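Local coordinates for ferric-siderophore receptor protein (Streptomyces coelicolor, PDB 2X4L), which probably binds ferric siderophores outside the cell and hands them to a membrane transporter for uptake, at residues Gly70-Lys75 with Leu94-Gly99; Asp266-Thr271 with Ser297-Leu302. All blocks are in the same frame, centred on the assembly; numbering follows the deposited sequence.

Contact 1. Residues Gly70-Lys75 with Leu94-Gly99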
loop_
_atom_site.group_PDB
_atom_site.type_symbol
_atom_site.label_atom_id
_atom_site.label_comp_id
_atom_site.label_asym_id
_atom_site.label_seq_id
_atom_site.Cartn_x
_atom_site.Cartn_y
_atom_site.Cartn_z
ATOM N N GLY A 70 -5.645 -8.429 -8.557
ATOM C CA GLY A 70 -5.311 -8.196 -7.139
ATOM C C GLY A 70 -6.604 -8.260 -6.360
ATOM O O GLY A 70 -7.676 -8.480 -6.883
ATOM N N PRO A 71 -6.476 -8.080 -5.037
ATOM C CA PRO A 71 -7.677 -8.028 -4.212
ATOM C C PRO A 71 -8.556 -6.894 -4.685
ATOM O O PRO A 71 -8.178 -5.742 -4.587
ATOM C CB PRO A 71 -7.105 -7.747 -2.785
ATOM C CG PRO A 71 -5.701 -8.178 -2.860
ATOM C CD PRO A 71 -5.240 -7.792 -4.277
ATOM N N THR A 72 -9.767 -7.228 -5.203
ATOM C CA THR A 72 -10.606 -6.234 -5.867
ATOM C C THR A 72 -11.981 -6.104 -5.251
ATOM O O THR A 72 -12.462 -4.988 -5.068
ATOM C CB THR A 72 -10.694 -6.536 -7.363
ATOM O OG1 THR A 72 -9.361 -6.608 -7.917
ATOM C CG2 THR A 72 -11.405 -5.307 -8.056
ATOM N N THR A 73 -12.631 -7.282 -4.989
ATOM C CA THR A 73 -13.899 -7.236 -4.271
ATOM C C THR A 73 -13.814 -8.168 -3.084
ATOM O O THR A 73 -12.982 -9.100 -3.020
ATOM C CB THR A 73 -15.082 -7.664 -5.101
ATOM O OG1 THR A 73 -14.879 -9.017 -5.582
ATOM C CG2 THR A 73 -15.308 -6.684 -6.259
ATOM N N THR A 74 -14.647 -7.880 -2.121
ATOM C CA THR A 74 -14.816 -8.737 -0.944
ATOM C C THR A 74 -15.892 -9.773 -1.240
ATOM O O THR A 74 -16.626 -9.750 -2.274
ATOM C CB THR A 74 -15.221 -7.903 0.278
ATOM O OG1 THR A 74 -16.618 -7.609 0.100
ATOM C CG2 THR A 74 -14.345 -6.662 0.429
ATOM N N LYS A 75 -16.084 -10.694 -0.305
ATOM C CA LYS A 75 -17.112 -11.723 -0.487
ATOM C C LYS A 75 -18.553 -11.231 -0.524
ATOM O O LYS A 75 -19.490 -11.940 -1.011
ATOM C CB LYS A 75 -16.956 -12.789 0.580
ATOM C CG LYS A 75 -15.536 -13.381 0.456
ATOM C CD LYS A 75 -15.605 -14.795 0.861
ATOM C CE LYS A 75 -14.394 -15.225 1.648
ATOM N NZ LYS A 75 -14.986 -16.456 2.182
ATOM N N LEU A 94 -9.153 -9.744 -13.542
ATOM C CA LEU A 94 -8.403 -10.847 -14.097
ATOM C C LEU A 94 -8.000 -11.826 -13.017
ATOM O O LEU A 94 -7.595 -12.967 -13.325
ATOM C CB LEU A 94 -7.153 -10.264 -14.788
ATOM C CG LEU A 94 -7.523 -9.393 -15.986
ATOM C CD1 LEU A 94 -6.201 -8.690 -16.448
ATOM C CD2 LEU A 94 -8.081 -10.180 -17.168
ATOM N N GLY A 95 -8.044 -11.382 -11.760
ATOM C CA GLY A 95 -7.675 -12.192 -10.610
ATOM C C GLY A 95 -8.134 -11.329 -9.408
ATOM O O GLY A 95 -7.991 -10.092 -9.477
ATOM N N ASN A 96 -8.599 -11.994 -8.350
ATOM C CA ASN A 96 -9.283 -11.284 -7.231
ATOM C C ASN A 96 -8.566 -11.503 -5.912
ATOM O O ASN A 96 -9.203 -11.450 -4.820
ATOM C CB ASN A 96 -10.774 -11.692 -7.140
ATOM C CG ASN A 96 -11.652 -10.558 -6.661
ATOM O OD1 ASN A 96 -11.184 -9.562 -6.114
ATOM N ND2 ASN A 96 -12.979 -10.737 -6.841
ATOM N N GLU A 97 -7.265 -11.773 -6.012
ATOM C CA GLU A 97 -6.370 -11.986 -4.867
ATOM C C GLU A 97 -4.964 -11.696 -5.438
ATOM O O GLU A 97 -4.797 -11.626 -6.683
ATOM C CB GLU A 97 -6.484 -13.394 -4.216
ATOM C CG GLU A 97 -6.120 -14.447 -5.205
ATOM C CD GLU A 97 -6.356 -15.886 -4.716
ATOM O OE1 GLU A 97 -7.076 -16.043 -3.719
ATOM O OE2 GLU A 97 -5.814 -16.856 -5.338
ATOM N N TRP A 98 -3.996 -11.563 -4.525
ATOM C CA TRP A 98 -2.616 -11.417 -4.982
ATOM C C TRP A 98 -2.144 -12.671 -5.758
ATOM O O TRP A 98 -2.519 -13.838 -5.469
ATOM C CB TRP A 98 -1.742 -11.205 -3.776
ATOM C CG TRP A 98 -0.276 -11.036 -4.120
ATOM C CD1 TRP A 98 0.387 -9.845 -4.252
ATOM C CD2 TRP A 98 0.716 -12.083 -4.209
ATOM N NE1 TRP A 98 1.721 -10.124 -4.534
ATOM C CE2 TRP A 98 1.940 -11.451 -4.553
ATOM C CE3 TRP A 98 0.663 -13.499 -4.169
ATOM C CZ2 TRP A 98 3.155 -12.206 -4.676
ATOM C CZ3 TRP A 98 1.885 -14.245 -4.392
ATOM C CH2 TRP A 98 3.059 -13.583 -4.658
ATOM N N GLY A 99 -1.356 -12.425 -6.802
ATOM C CA GLY A 99 -0.710 -13.507 -7.536
ATOM C C GLY A 99 -1.575 -14.298 -8.465
ATOM O O GLY A 99 -1.337 -15.478 -8.742
HETATM O O HOH W 1 -11.560 -11.522 -3.576
#

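Contact 2. Residues Asp266-Thr271 with Ser297-Leu302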
loop_
_atom_site.group_PDB
_atom_site.type_symbol
_atom_site.label_atom_id
_atom_site.label_comp_id
_atom_site.label_asym_id
_atom_site.label_seq_id
_atom_site.Cartn_x
_atom_site.Cartn_y
_atom_site.Cartn_z
ATOM N N ASP A 266 -2.365 -4.122 9.598
ATOM C CA ASP A 266 -2.528 -4.397 8.179
ATOM C C ASP A 266 -4.029 -4.552 7.850
ATOM O O ASP A 266 -4.755 -5.369 8.474
ATOM C CB ASP A 266 -1.806 -5.728 7.915
ATOM C CG ASP A 266 -1.538 -6.030 6.438
ATOM O OD1 ASP A 266 -2.196 -5.531 5.544
ATOM O OD2 ASP A 266 -0.618 -6.869 6.293
ATOM N N ASP A 267 -4.432 -3.840 6.814
ATOM C CA ASP A 267 -5.800 -3.821 6.364
ATOM C C ASP A 267 -6.127 -4.740 5.168
ATOM O O ASP A 267 -7.307 -4.768 4.706
ATOM C CB ASP A 267 -6.170 -2.396 6.022
ATOM C CG ASP A 267 -5.335 -1.792 4.911
ATOM O OD1 ASP A 267 -4.437 -2.396 4.362
ATOM O OD2 ASP A 267 -5.717 -0.589 4.544
ATOM N N ARG A 268 -5.147 -5.512 4.689
ATOM C CA ARG A 268 -5.400 -6.190 3.410
ATOM C C ARG A 268 -6.209 -7.457 3.484
ATOM O O ARG A 268 -6.294 -8.070 4.563
ATOM C CB ARG A 268 -4.012 -6.471 2.776
ATOM C CG ARG A 268 -3.311 -5.160 2.335
ATOM C CD ARG A 268 -1.893 -5.415 1.836
ATOM N NE ARG A 268 -1.085 -6.021 2.921
ATOM C CZ ARG A 268 -0.139 -6.879 2.693
ATOM N NH1 ARG A 268 0.307 -7.120 1.431
ATOM N NH2 ARG A 268 0.402 -7.472 3.751
ATOM N N ALA A 269 -6.738 -7.888 2.330
ATOM C CA ALA A 269 -7.612 -9.061 2.232
ATOM C C ALA A 269 -7.080 -10.344 2.808
ATOM O O ALA A 269 -7.874 -11.180 3.271
ATOM C CB ALA A 269 -7.952 -9.277 0.710
ATOM N N SER A 270 -5.817 -10.521 2.742
ATOM C CA SER A 270 -5.287 -11.815 3.183
ATOM C C SER A 270 -5.051 -11.872 4.722
ATOM O O SER A 270 -4.509 -12.878 5.199
ATOM C CB SER A 270 -3.941 -11.990 2.451
ATOM O OG SER A 270 -3.143 -10.732 2.469
ATOM N N THR A 271 -5.339 -10.795 5.417
ATOM C CA THR A 271 -4.926 -10.668 6.804
ATOM C C THR A 271 -6.155 -10.518 7.730
ATOM O O THR A 271 -7.221 -10.081 7.307
ATOM C CB THR A 271 -4.027 -9.414 7.004
ATOM O OG1 THR A 271 -4.803 -8.220 6.939
ATOM C CG2 THR A 271 -2.981 -9.345 5.898
ATOM N N SER A 297 -2.071 0.685 6.041
ATOM C CA SER A 297 -2.124 0.158 4.668
ATOM C C SER A 297 -0.699 -0.146 4.204
ATOM O O SER A 297 0.013 0.765 3.739
ATOM C CB SER A 297 -2.774 1.215 3.766
ATOM O OG SER A 297 -4.123 1.382 4.108
ATOM N N PRO A 298 -0.224 -1.412 4.352
ATOM C CA PRO A 298 1.165 -1.672 3.947
ATOM C C PRO A 298 1.343 -1.563 2.432
ATOM O O PRO A 298 2.448 -1.496 1.976
ATOM C CB PRO A 298 1.444 -3.127 4.422
ATOM C CG PRO A 298 0.348 -3.321 5.477
ATOM C CD PRO A 298 -0.883 -2.601 4.905
ATOM N N GLU A 299 0.230 -1.551 1.686
ATOM C CA GLU A 299 0.275 -1.239 0.218
ATOM C C GLU A 299 -0.535 0.041 0.011
ATOM O O GLU A 299 -1.707 -0.011 -0.427
ATOM C CB GLU A 299 -0.355 -2.347 -0.592
ATOM C CG GLU A 299 0.511 -3.638 -0.477
ATOM C CD GLU A 299 0.052 -4.708 -1.429
ATOM O OE1 GLU A 299 -0.165 -4.424 -2.624
ATOM O OE2 GLU A 299 -0.148 -5.868 -0.960
ATOM N N PRO A 300 0.002 1.209 0.335
ATOM C CA PRO A 300 -0.733 2.455 0.048
ATOM C C PRO A 300 -1.126 2.469 -1.415
ATOM O O PRO A 300 -0.395 1.976 -2.309
ATOM C CB PRO A 300 0.319 3.565 0.308
ATOM C CG PRO A 300 1.202 2.911 1.389
ATOM C CD PRO A 300 1.347 1.468 0.939
ATOM N N ILE A 301 -2.314 3.029 -1.665
ATOM C CA ILE A 301 -2.738 3.368 -3.028
ATOM C C ILE A 301 -2.043 4.679 -3.300
ATOM O O ILE A 301 -2.199 5.682 -2.592
ATOM C CB ILE A 301 -4.251 3.554 -3.072
ATOM C CG1 ILE A 301 -4.985 2.236 -2.738
ATOM C CG2 ILE A 301 -4.652 4.154 -4.404
ATOM C CD1 ILE A 301 -6.499 2.473 -2.369
ATOM N N LEU A 302 -1.240 4.668 -4.353
ATOM C CA LEU A 302 -0.285 5.761 -4.625
ATOM C C LEU A 302 -0.919 7.029 -5.303
ATOM O O LEU A 302 -0.437 7.495 -6.339
ATOM C CB LEU A 302 0.890 5.187 -5.379
ATOM C CG LEU A 302 1.728 4.144 -4.623
ATOM C CD1 LEU A 302 2.689 3.447 -5.575
ATOM C CD2 LEU A 302 2.427 4.808 -3.459
HETATM O O HOH W 2 -2.720 -1.822 2.192
#

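Contact 1. Residues Gly70-Lys75 with Leu94-Gly99
At one margin of a five-stranded parallel sheet, the loop that follows strand 67-69 is tied to the end of edge strand 92-95, with N96 supplying most of the polar grip. Just past strand 67-69, G70 N donates to G95 O at 3.0 Å; the donor stands above the carbonyl plane of G95, not on a lone pair. The N96 side chain crosses those of T72 and T73 at about a right angle. N96 OD1 accepts from two successive backbone amides: T72 N at 2.9 Å, nearly along the C=O axis, and T73 N at 2.9 Å, in the carbonyl plane on a lone pair. The other end of the amide is used too, N96 ND2 giving T73 OG1 a nearly straight 2.9 Å bond (166° at the hydrogen). Three bonds thus fix the amide's rotation. T73 OG1 is placed for this by sitting between its own N and carbonyl carbon (chi1 58°). Within the same loop, T72 OG1 donates to G70 O at 2.7 Å and is also hydrogen-bonded with T52 OG1. Replacing T72 with a valine would probably leave both G70 O and T52 OG1 without this hydroxyl partner. Water 1 joins T73 O to N96 O. The N96 amide thus links the loops leaving adjacent strands 67-69 and 92-95, at the strand ends of the parallel sheet in one α/β lobe of a periplasmic-binding-protein fold.

Contact 2. Residues Asp266-Thr271 with Ser297-Leu302
R268 reaches E299 with one edge of its guanidinium while another edge of the same group holds D266, and the two carboxylates are set in quite different ways. Toward the glutamate, R268 NH1 donates to E299 OE2 at 2.7 Å; the oxygen lies 9° out of the guanidinium plane and uses its anti lone pair. This salt bridge rests on that one bond, and the 63° between the guanidinium and carboxylate planes is in keeping with it. Toward the aspartate the grip is side-on and double: R268 NE meets D266 OD1 at 2.9 Å and R268 NH2 meets D266 OD2 at 2.8 Å, both oxygens offering syn lone pairs almost exactly in the guanidinium plane. A bend at chi3 (-60°) turns the arginine back to this aspartate. D266 OD1 also accepts from R268 N, closing an Asx turn, and D266 OD2 has a further partner in S205 OG, so the carboxylate is held from several directions and its negative charge is probably well balanced.

P298 packs against both the guanidinium and D266. Its CB lies over one face of the guanidinium, while its ring crosses the D266 side chain at about a right angle, P298 CD coming within 3.3 Å of D266 OD1. D267 runs past the same proline in the opposite direction. S297 OG donates to D267 OD2 at 2.6 Å from above the carboxylate plane, and water 2 donates to D267 OD1 at 2.8 Å while accepting from E299 N. The remaining oxygen of E299, OE1, is bonded by W126 NE1.

This cluster sits at and just after the ends of the parallel strands 262-266 and 293-296 of the mixed sheet, with S297 packing on L310 of helix 304-320 and R268 and E299 touching Q82 in a loop.

Overall arrangement
Contact 1 closes before contact 2 opens along the chain, and their centres lie about 13 Å apart. Contact 1 lies in loops at the ends of strands 67-69 and 92-95 of the parallel sheet, whereas contact 2 extends from strands 262-266 and 293-296 of the mixed sheet. The two meet directly where P71 CB packs against A269 CB at 3.9 Å. Further ties run through shared neighbours: W126 stacks edge-to-face with W98 and bonds E299, and D80 touches both P71 and A269. Loops from the two sheets therefore face each other, consistent with the two-lobed build of this family, whose ligand is generally held between lobes.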